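Local coordinates for protein beta-galactosidase (Bacillus circulans, PDB 4MAD) that probably hydrolyses terminal non-reducing beta-D-galactose residues of beta-D-galactosides, as a glycosidase of family 35 with a TIM-barrel catalytic domain, at residues R373-Q378 and T489-P494; A365-S370 and N511-H516. One frame throughout, in Å; residues are numbered along the deposited sequence.

Contact 1: residues R373-Q378 and T489-P494; sequences RISTPQ and TVYPLP
The Tyr491 ring receives two neighbours from 373-378 in different ways: Ser375 OG sits at its edge, near the ring plane and 3.4 Å from Tyr491 CB, whereas CB of Pro377 approaches obliquely, 3.5 Å from Tyr491 CE1. Pro377 CB also touches CG2 of Thr489, and the phenol OH beyond is hydrogen-bonded to Glu399. With OG anti to the backbone N (chi1 -170°), Ser375 extends its hydroxyl to the strand and donates to Pro492 O at 2.8 Å, from a position 37° out of the carbonyl plane. The 3.2 Å between Ser375 OG and Pro492 N is mere proximity, since the proline nitrogen has no hydrogen. Replacing Ser375 by alanine removes the hydroxyl and would probably leave Pro492 O without this donor and open a small gap beside Tyr491 CB. Farther along, Gln378 and Val490 form an antiparallel hydrogen-bonded pair: Gln378 N reaches Val490 O at 3.0 Å, and Val490 N reaches Gln378 O at 2.9 Å. At the other end Ile374 CD1 meets Leu493 CD2 at 3.7 Å. Ile374, Ser375, Thr376 and Pro494 also line a pocket holding 2-(2-methoxyethoxy)ethanol, probably from the crystallisation liquor. Backbone pairing is thus brief, and the serine hydroxyl continues it where Pro492 offers an acceptor but no N-H, holding the loop after the short, weakly bonded helix 371-374 to strand 488-493 as strand 378-380 starts.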
loop_
_atom_site.group_PDB
_atom_site.type_symbol
_atom_site.label_atom_id
_atom_site.label_comp_id
_atom_site.label_asym_id
_atom_site.label_seq_id
_atom_site.Cartn_x
_atom_site.Cartn_y
_atom_site.Cartn_z
ATOM N N ARG A 373 -1.972 -12.538 25.570
ATOM C CA ARG A 373 -1.079 -13.347 24.762
ATOM C C ARG A 373 -0.496 -12.573 23.575
ATOM O O ARG A 373 0.565 -12.844 23.077
ATOM C CB ARG A 373 -1.734 -14.637 24.308
ATOM C CG ARG A 373 -1.959 -15.641 25.418
ATOM C CD ARG A 373 -2.770 -16.868 24.995
ATOM N NE ARG A 373 -3.074 -17.735 26.097
ATOM C CZ ARG A 373 -3.891 -18.752 26.074
ATOM N NH1 ARG A 373 -4.540 -19.052 25.002
ATOM N NH2 ARG A 373 -4.073 -19.461 27.143
ATOM N N ILE A 374 -1.281 -11.638 23.098
ATOM C CA ILE A 374 -0.859 -10.860 21.964
ATOM C C ILE A 374 -1.018 -9.339 22.127
ATOM O O ILE A 374 -1.020 -8.652 21.176
ATOM C CB ILE A 374 -1.533 -11.352 20.701
ATOM C CG1 ILE A 374 -3.026 -11.398 20.916
ATOM C CG2 ILE A 374 -1.047 -12.718 20.396
ATOM C CD1 ILE A 374 -3.799 -11.567 19.712
ATOM N N SER A 375 -1.165 -8.854 23.341
ATOM C CA SER A 375 -1.271 -7.452 23.566
ATOM C C SER A 375 -0.894 -7.106 24.990
ATOM O O SER A 375 -0.681 -7.960 25.792
ATOM C CB SER A 375 -2.705 -6.946 23.278
ATOM O OG SER A 375 -2.815 -5.555 23.265
ATOM N N THR A 376 -0.814 -5.821 25.258
ATOM C CA THR A 376 -0.569 -5.284 26.574
ATOM C C THR A 376 -1.617 -4.198 26.789
ATOM O O THR A 376 -1.738 -3.352 26.006
ATOM C CB THR A 376 0.819 -4.722 26.657
ATOM O OG1 THR A 376 1.730 -5.717 26.245
ATOM C CG2 THR A 376 1.143 -4.331 28.042
ATOM N N PRO A 377 -2.411 -4.301 27.824
ATOM C CA PRO A 377 -3.495 -3.347 27.990
ATOM C C PRO A 377 -3.006 -1.942 28.312
ATOM O O PRO A 377 -2.037 -1.802 28.968
ATOM C CB PRO A 377 -4.271 -3.912 29.165
ATOM C CG PRO A 377 -3.297 -4.539 29.954
ATOM C CD PRO A 377 -2.334 -5.164 29.002
ATOM N N GLN A 378 -3.713 -0.940 27.831
ATOM C CA GLN A 378 -3.444 0.424 28.196
ATOM C C GLN A 378 -4.750 1.023 28.653
ATOM O O GLN A 378 -5.776 0.560 28.300
ATOM C CB GLN A 378 -2.886 1.231 27.016
ATOM C CG GLN A 378 -1.426 0.914 26.595
ATOM C CD GLN A 378 -0.944 1.676 25.352
ATOM O OE1 GLN A 378 -0.564 1.083 24.398
ATOM N NE2 GLN A 378 -0.959 2.952 25.396
ATOM N N THR A 489 -10.138 0.342 28.869
ATOM C CA THR A 489 -8.996 -0.511 28.757
ATOM C C THR A 489 -8.937 -0.914 27.289
ATOM O O THR A 489 -9.918 -1.254 26.746
ATOM C CB THR A 489 -9.100 -1.781 29.628
ATOM O OG1 THR A 489 -9.313 -1.447 31.000
ATOM C CG2 THR A 489 -7.832 -2.557 29.512
ATOM N N VAL A 490 -7.770 -0.832 26.668
ATOM C CA VAL A 490 -7.650 -1.109 25.250
ATOM C C VAL A 490 -6.472 -2.014 25.014
ATOM O O VAL A 490 -5.532 -1.951 25.722
ATOM C CB VAL A 490 -7.474 0.144 24.438
ATOM C CG1 VAL A 490 -8.547 1.122 24.731
ATOM C CG2 VAL A 490 -6.128 0.670 24.615
ATOM N N TYR A 491 -6.627 -2.856 24.013
ATOM C CA TYR A 491 -5.644 -3.800 23.632
ATOM C C TYR A 491 -5.298 -3.621 22.154
ATOM O O TYR A 491 -6.015 -3.986 21.308
ATOM C CB TYR A 491 -6.180 -5.217 23.894
ATOM C CG TYR A 491 -6.742 -5.459 25.304
ATOM C CD1 TYR A 491 -5.980 -5.978 26.293
ATOM C CD2 TYR A 491 -8.027 -5.159 25.614
ATOM C CE1 TYR A 491 -6.504 -6.166 27.577
ATOM C CE2 TYR A 491 -8.553 -5.345 26.867
ATOM C CZ TYR A 491 -7.793 -5.847 27.852
ATOM O OH TYR A 491 -8.302 -6.042 29.111
ATOM N N PRO A 492 -4.173 -3.024 21.911
ATOM C CA PRO A 492 -3.730 -2.837 20.552
ATOM C C PRO A 492 -3.288 -4.201 19.981
ATOM O O PRO A 492 -2.565 -4.886 20.596
ATOM C CB PRO A 492 -2.568 -1.893 20.711
ATOM C CG PRO A 492 -2.795 -1.228 22.002
ATOM C CD PRO A 492 -3.357 -2.261 22.844
ATOM N N LEU A 493 -3.717 -4.518 18.769
ATOM C CA LEU A 493 -3.474 -5.785 18.140
ATOM C C LEU A 493 -2.889 -5.607 16.723
ATOM O O LEU A 493 -3.545 -5.732 15.771
ATOM C CB LEU A 493 -4.750 -6.634 18.107
ATOM C CG LEU A 493 -5.394 -7.047 19.432
ATOM C CD1 LEU A 493 -6.837 -7.433 19.374
ATOM C CD2 LEU A 493 -4.606 -7.985 20.128
ATOM N N PRO A 494 -1.628 -5.254 16.691
ATOM C CA PRO A 494 -0.854 -5.098 15.460
ATOM C C PRO A 494 -0.491 -6.451 14.804
ATOM O O PRO A 494 -0.073 -6.491 13.699
ATOM C CB PRO A 494 0.410 -4.412 15.931
ATOM C CG PRO A 494 0.495 -4.697 17.338
ATOM C CD PRO A 494 -0.866 -4.883 17.877
#

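Contact 2: residues A365-S370 and N511-H516; sequences AGLLDS and NFPYFH
Backbone hydrogen bonds join Ala365 and Phe515 as an antiparallel hydrogen-bonded pair, Ala365 N to Phe515 O at 2.9 Å and Phe515 N to Ala365 O at 2.7 Å. Gly366 and Tyr514 follow as a non-hydrogen-bonded pair, and beyond them Leu367 N donates to Pro513 O at 3.0 Å in a nearly straight bond (175°). Pro513 O also accepts from a water that in turn takes the N-H of Leu368, so this carbonyl serves two successive N-H groups, one directly and one through water, where the chain runs on from strand 357-366. In the turn itself Gly366 O is gripped from opposite faces of its plane by Asp369 N and Ser370 OG.

Tyr514 makes a CH-pi contact: Gly366 CA lies over one face of its ring, 3.6 Å from the centroid and 23° off the normal. A beta carbon on Gly366 would lie 3.2 Å from Tyr514 CE1, a tight approach, and would also clash with Asp369 OD2, so both sides probably leave little room there.

The apolar packing centres on Leu367, set against Pro513 and Phe515. With CG anti to the backbone N (chi1 -177°), Leu367 puts CD1 3.9 Å from Pro513 CB, and its CB faces CE2 of Phe515. Leu368 CD1 approaches the Phe512 ring obliquely.

The pairing ties strand 357-366, from much earlier in the chain, to strand 514-522 of the family's galactose-binding domain, inside an eight-stranded antiparallel sheet. Strand 569-577 lies on the far side of 514-522; Phe515 packs on its Ile574 and Leu576, and the Tyr514 ring meets His581 edge-to-face. Pro513 and Leu368 instead reach Ile455 of strand 449-457, so the loop residues flanking these strands abut the six-stranded sheet.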
loop_
_atom_site.group_PDB
_atom_site.type_symbol
_atom_site.label_atom_id
_atom_site.label_comp_id
_atom_site.label_asym_id
_atom_site.label_seq_id
_atom_site.Cartn_x
_atom_site.Cartn_y
_atom_site.Cartn_z
ATOM N N ALA A 365 -8.088 -20.566 18.529
ATOM C CA ALA A 365 -8.076 -19.696 19.677
ATOM C C ALA A 365 -8.893 -18.451 19.441
ATOM O O ALA A 365 -8.703 -17.789 18.484
ATOM C CB ALA A 365 -6.718 -19.346 20.037
ATOM N N GLY A 366 -9.799 -18.169 20.363
ATOM C CA GLY A 366 -10.575 -16.953 20.351
ATOM C C GLY A 366 -9.762 -15.726 20.651
ATOM O O GLY A 366 -9.053 -15.678 21.603
ATOM N N LEU A 367 -9.923 -14.713 19.832
ATOM C CA LEU A 367 -9.159 -13.510 19.963
ATOM C C LEU A 367 -9.412 -12.833 21.327
ATOM O O LEU A 367 -8.523 -12.497 21.999
ATOM C CB LEU A 367 -9.555 -12.559 18.859
ATOM C CG LEU A 367 -8.826 -11.250 18.774
ATOM C CD1 LEU A 367 -8.924 -10.629 17.419
ATOM C CD2 LEU A 367 -9.326 -10.333 19.707
ATOM N N LEU A 368 -10.662 -12.723 21.709
ATOM C CA LEU A 368 -11.047 -12.163 22.973
ATOM C C LEU A 368 -10.572 -12.977 24.190
ATOM O O LEU A 368 -10.586 -12.521 25.306
ATOM C CB LEU A 368 -12.545 -11.965 23.007
ATOM C CG LEU A 368 -13.053 -10.832 22.147
ATOM C CD1 LEU A 368 -14.517 -10.720 22.216
ATOM C CD2 LEU A 368 -12.431 -9.566 22.491
ATOM N N ASP A 369 -10.244 -14.217 23.923
ATOM C CA ASP A 369 -9.695 -15.118 24.892
ATOM C C ASP A 369 -8.187 -15.140 24.863
ATOM O O ASP A 369 -7.589 -15.858 25.610
ATOM C CB ASP A 369 -10.212 -16.523 24.665
ATOM C CG ASP A 369 -11.695 -16.624 24.840
ATOM O OD1 ASP A 369 -12.219 -16.017 25.752
ATOM O OD2 ASP A 369 -12.329 -17.303 24.059
ATOM N N SER A 370 -7.585 -14.387 23.976
ATOM C CA SER A 370 -6.146 -14.326 23.862
ATOM C C SER A 370 -5.475 -12.983 24.168
ATOM O O SER A 370 -4.361 -12.774 23.839
ATOM C CB SER A 370 -5.760 -14.822 22.467
ATOM O OG SER A 370 -6.311 -16.083 22.240
ATOM N N ASN A 511 -19.221 -15.120 14.587
ATOM C CA ASN A 511 -19.267 -13.707 14.914
ATOM C C ASN A 511 -18.298 -13.243 15.975
ATOM O O ASN A 511 -18.283 -12.104 16.323
ATOM C CB ASN A 511 -20.681 -13.254 15.162
ATOM C CG ASN A 511 -21.486 -13.287 13.931
ATOM O OD1 ASN A 511 -22.534 -13.826 13.911
ATOM N ND2 ASN A 511 -20.972 -12.750 12.886
ATOM N N PHE A 512 -17.424 -14.142 16.351
ATOM C CA PHE A 512 -16.286 -13.853 17.177
ATOM C C PHE A 512 -15.004 -14.191 16.395
ATOM O O PHE A 512 -14.934 -15.170 15.737
ATOM C CB PHE A 512 -16.293 -14.704 18.423
ATOM C CG PHE A 512 -17.345 -14.352 19.422
ATOM C CD1 PHE A 512 -17.017 -13.780 20.617
ATOM C CD2 PHE A 512 -18.638 -14.627 19.195
ATOM C CE1 PHE A 512 -17.976 -13.513 21.527
ATOM C CE2 PHE A 512 -19.570 -14.372 20.118
ATOM C CZ PHE A 512 -19.245 -13.791 21.261
ATOM N N PRO A 513 -13.999 -13.354 16.491
ATOM C CA PRO A 513 -12.781 -13.651 15.761
ATOM C C PRO A 513 -12.032 -14.787 16.415
ATOM O O PRO A 513 -11.862 -14.772 17.581
ATOM C CB PRO A 513 -12.000 -12.331 15.824
ATOM C CG PRO A 513 -12.969 -11.353 16.075
ATOM C CD PRO A 513 -13.937 -11.977 16.973
ATOM N N TYR A 514 -11.564 -15.716 15.609
ATOM C CA TYR A 514 -10.727 -16.785 16.073
ATOM C C TYR A 514 -9.518 -16.961 15.191
ATOM O O TYR A 514 -9.612 -16.820 14.025
ATOM C CB TYR A 514 -11.479 -18.086 16.095
ATOM C CG TYR A 514 -12.295 -18.334 17.299
ATOM C CD1 TYR A 514 -11.875 -19.195 18.290
ATOM C CD2 TYR A 514 -13.505 -17.724 17.455
ATOM C CE1 TYR A 514 -12.648 -19.432 19.373
ATOM C CE2 TYR A 514 -14.263 -17.946 18.531
ATOM C CZ TYR A 514 -13.854 -18.795 19.483
ATOM O OH TYR A 514 -14.632 -18.984 20.571
ATOM N N PHE A 515 -8.397 -17.284 15.799
ATOM C CA PHE A 515 -7.244 -17.776 15.123
ATOM C C PHE A 515 -7.390 -19.287 14.853
ATOM O O PHE A 515 -7.767 -20.017 15.709
ATOM C CB PHE A 515 -6.000 -17.528 15.939
ATOM C CG PHE A 515 -5.690 -16.074 16.154
ATOM C CD1 PHE A 515 -4.966 -15.366 15.258
ATOM C CD2 PHE A 515 -6.129 -15.422 17.276
ATOM C CE1 PHE A 515 -4.682 -14.084 15.460
ATOM C CE2 PHE A 515 -5.832 -14.147 17.467
ATOM C CZ PHE A 515 -5.120 -13.472 16.561
ATOM N N HIS A 516 -7.081 -19.727 13.680
ATOM C CA HIS A 516 -7.212 -21.099 13.357
ATOM C C HIS A 516 -5.831 -21.549 12.933
ATOM O O HIS A 516 -5.235 -20.900 12.149
ATOM C CB HIS A 516 -8.122 -21.222 12.195
ATOM C CG HIS A 516 -9.525 -20.846 12.487
ATOM N ND1 HIS A 516 -10.349 -21.619 13.243
ATOM C CD2 HIS A 516 -10.253 -19.776 12.123
ATOM C CE1 HIS A 516 -11.533 -21.053 13.318
ATOM N NE2 HIS A 516 -11.496 -19.923 12.661
HETATM O O HOH W 1 -12.918 -13.709 20.094
#

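Contact 2 is buried and joins two strands inside the eight-stranded sheet, whereas contact 1 is only partly buried and lies at the margin of the six-stranded sheet, where 378-380 is an outermost strand. Their chemistry follows: contact 2 relies on several backbone bonds, a ring laid on glycine and a bridging water, contact 1 on one bridged pair plus a serine hydroxyl. Chain order couples them, strand 357-366 leading into helix 371-374 and strand 488-493 preceding 514-522. The contacts also touch directly, with Leu493 CD1 3.8 Å from Leu367 CD2 and Ile374 CD1 3.9 Å from Phe515 CZ, apolar packing that makes the two contacts continuous.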